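Local coordinates for protein aromatic amino acid beta-eliminating lyase/threonine aldolase (Exiguobacterium sibiricum, PDB 3LWS) that belongs to the beta-eliminating lyase family of pyridoxal-phosphate-dependent enzymes and carries its cofactor on a modified lysine, at residues R123-D128 / L139-P144. Numbering follows the deposited sequence.
Sequences RLMTLD and LLLELP
Selenomethionine Met125 holds CG between its backbone N and carbonyl carbon (chi1 71°), and its extended chi2 then brings SE to the leucines of strand 138-142; the bend at chi3 (78°) swings CE towards Leu141 CD2. Leu141, with CG anti to its carbonyl carbon (chi1 -64°), turns CD2 to the Met125 side chain: Met125 SE and Leu141 CD2 lie 3.9 Å apart, and CE of Met125 is equally near that methyl, the two side chains running askew. Leu139 meets the same selenium from its own place on the strand, its CD1 4.1 Å from Met125 SE as the two side chains pass in opposite directions. A long, unbranched, flexible chain suits the task of spanning from loop to sheet, whereas the branched leucines present compact apolar methyls from the strand. Ile130 of helix 127-131 touches both Met125 and Leu139. On the loop itself, Arg123 NH1 donates to Leu124 O (3.0 Å), and Thr126 is the N-cap of the helix that follows. The contact thus joins a helix-leading loop to an inner parallel strand of the seven-stranded mixed sheet in an alpha/beta PLP-dependent aminotransferase-type fold.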
# COMPACT_ATOMS: atom_id res chain seq x y z
N ARG A 123 -23.86 -20.40 8.21
CA ARG A 123 -24.49 -20.83 6.97
C ARG A 123 -24.59 -19.68 5.98
O ARG A 123 -24.33 -18.53 6.32
CB ARG A 123 -25.91 -21.37 7.24
CG ARG A 123 -26.84 -20.35 7.93
CD ARG A 123 -28.28 -20.73 7.77
NE ARG A 123 -29.21 -19.89 8.52
CZ ARG A 123 -29.62 -18.66 8.18
NH1 ARG A 123 -29.17 -18.03 7.09
NH2 ARG A 123 -30.49 -18.05 8.97
N LEU A 124 -25.00 -20.00 4.76
CA LEU A 124 -25.30 -18.94 3.79
C LEU A 124 -26.58 -18.23 4.20
O LEU A 124 -27.49 -18.82 4.79
CB LEU A 124 -25.44 -19.49 2.37
CG LEU A 124 -24.24 -20.11 1.67
CD1 LEU A 124 -24.68 -20.52 0.27
CD2 LEU A 124 -23.05 -19.13 1.62
N MSE A 125 -26.65 -16.94 3.91
CA MSE A 125 -27.90 -16.19 3.99
C MSE A 125 -28.87 -16.78 2.93
O MSE A 125 -28.44 -17.29 1.91
CB MSE A 125 -27.64 -14.71 3.69
CG MSE A 125 -27.29 -14.44 2.21
SE MSE A 125 -26.99 -12.56 1.82
CE MSE A 125 -25.20 -12.50 2.56
N THR A 126 -30.16 -16.72 3.20
CA THR A 126 -31.15 -17.30 2.32
C THR A 126 -31.73 -16.19 1.44
O THR A 126 -31.62 -15.02 1.78
CB THR A 126 -32.28 -17.94 3.12
OG1 THR A 126 -33.01 -16.92 3.81
CG2 THR A 126 -31.74 -18.95 4.11
N LEU A 127 -32.32 -16.55 0.31
CA LEU A 127 -32.99 -15.58 -0.55
C LEU A 127 -34.13 -14.86 0.19
O LEU A 127 -34.31 -13.64 0.02
CB LEU A 127 -33.52 -16.24 -1.82
CG LEU A 127 -34.30 -15.38 -2.82
CD1 LEU A 127 -33.56 -14.18 -3.28
CD2 LEU A 127 -34.65 -16.22 -4.02
N ASP A 128 -34.88 -15.58 1.03
CA ASP A 128 -35.90 -14.94 1.86
C ASP A 128 -35.33 -13.86 2.78
O ASP A 128 -35.96 -12.81 2.96
CB ASP A 128 -36.66 -15.94 2.72
CG ASP A 128 -37.62 -16.79 1.90
OD1 ASP A 128 -38.06 -16.35 0.82
OD2 ASP A 128 -37.93 -17.90 2.35
N LEU A 139 -25.84 -4.46 -0.91
CA LEU A 139 -25.66 -5.85 -0.44
C LEU A 139 -24.29 -6.32 -0.99
O LEU A 139 -24.02 -6.15 -2.19
CB LEU A 139 -26.76 -6.75 -0.94
CG LEU A 139 -26.67 -8.27 -0.72
CD1 LEU A 139 -26.63 -8.61 0.77
CD2 LEU A 139 -27.83 -8.96 -1.38
N LEU A 140 -23.43 -6.83 -0.11
CA LEU A 140 -22.14 -7.44 -0.44
C LEU A 140 -22.30 -8.96 -0.34
O LEU A 140 -22.76 -9.48 0.67
CB LEU A 140 -21.00 -6.94 0.50
CG LEU A 140 -19.59 -7.54 0.35
CD1 LEU A 140 -18.47 -6.57 0.74
CD2 LEU A 140 -19.37 -8.89 1.13
N LEU A 141 -21.98 -9.67 -1.43
CA LEU A 141 -21.85 -11.11 -1.41
C LEU A 141 -20.38 -11.45 -1.57
O LEU A 141 -19.66 -10.74 -2.26
CB LEU A 141 -22.62 -11.73 -2.55
CG LEU A 141 -24.13 -11.55 -2.52
CD1 LEU A 141 -24.72 -12.07 -3.82
CD2 LEU A 141 -24.71 -12.26 -1.29
N GLU A 142 -19.96 -12.54 -0.93
CA GLU A 142 -18.61 -13.11 -1.01
C GLU A 142 -18.68 -14.53 -1.59
O GLU A 142 -19.28 -15.43 -1.00
CB GLU A 142 -18.01 -13.16 0.39
CG GLU A 142 -16.58 -13.61 0.50
CD GLU A 142 -16.18 -13.98 1.95
OE1 GLU A 142 -16.50 -13.19 2.88
OE2 GLU A 142 -15.49 -15.02 2.13
N LEU A 143 -18.10 -14.74 -2.76
CA LEU A 143 -18.18 -16.03 -3.44
C LEU A 143 -16.81 -16.73 -3.46
O LEU A 143 -15.88 -16.25 -4.14
CB LEU A 143 -18.71 -15.82 -4.87
CG LEU A 143 -20.09 -15.19 -5.03
CD1 LEU A 143 -20.31 -14.82 -6.48
CD2 LEU A 143 -21.17 -16.12 -4.53
N PRO A 144 -16.68 -17.86 -2.73
CA PRO A 144 -17.63 -18.49 -1.81
C PRO A 144 -17.49 -17.88 -0.41
O PRO A 144 -16.60 -17.01 -0.20
CB PRO A 144 -17.13 -19.93 -1.75
CG PRO A 144 -15.65 -19.78 -1.80
CD PRO A 144 -15.38 -18.56 -2.68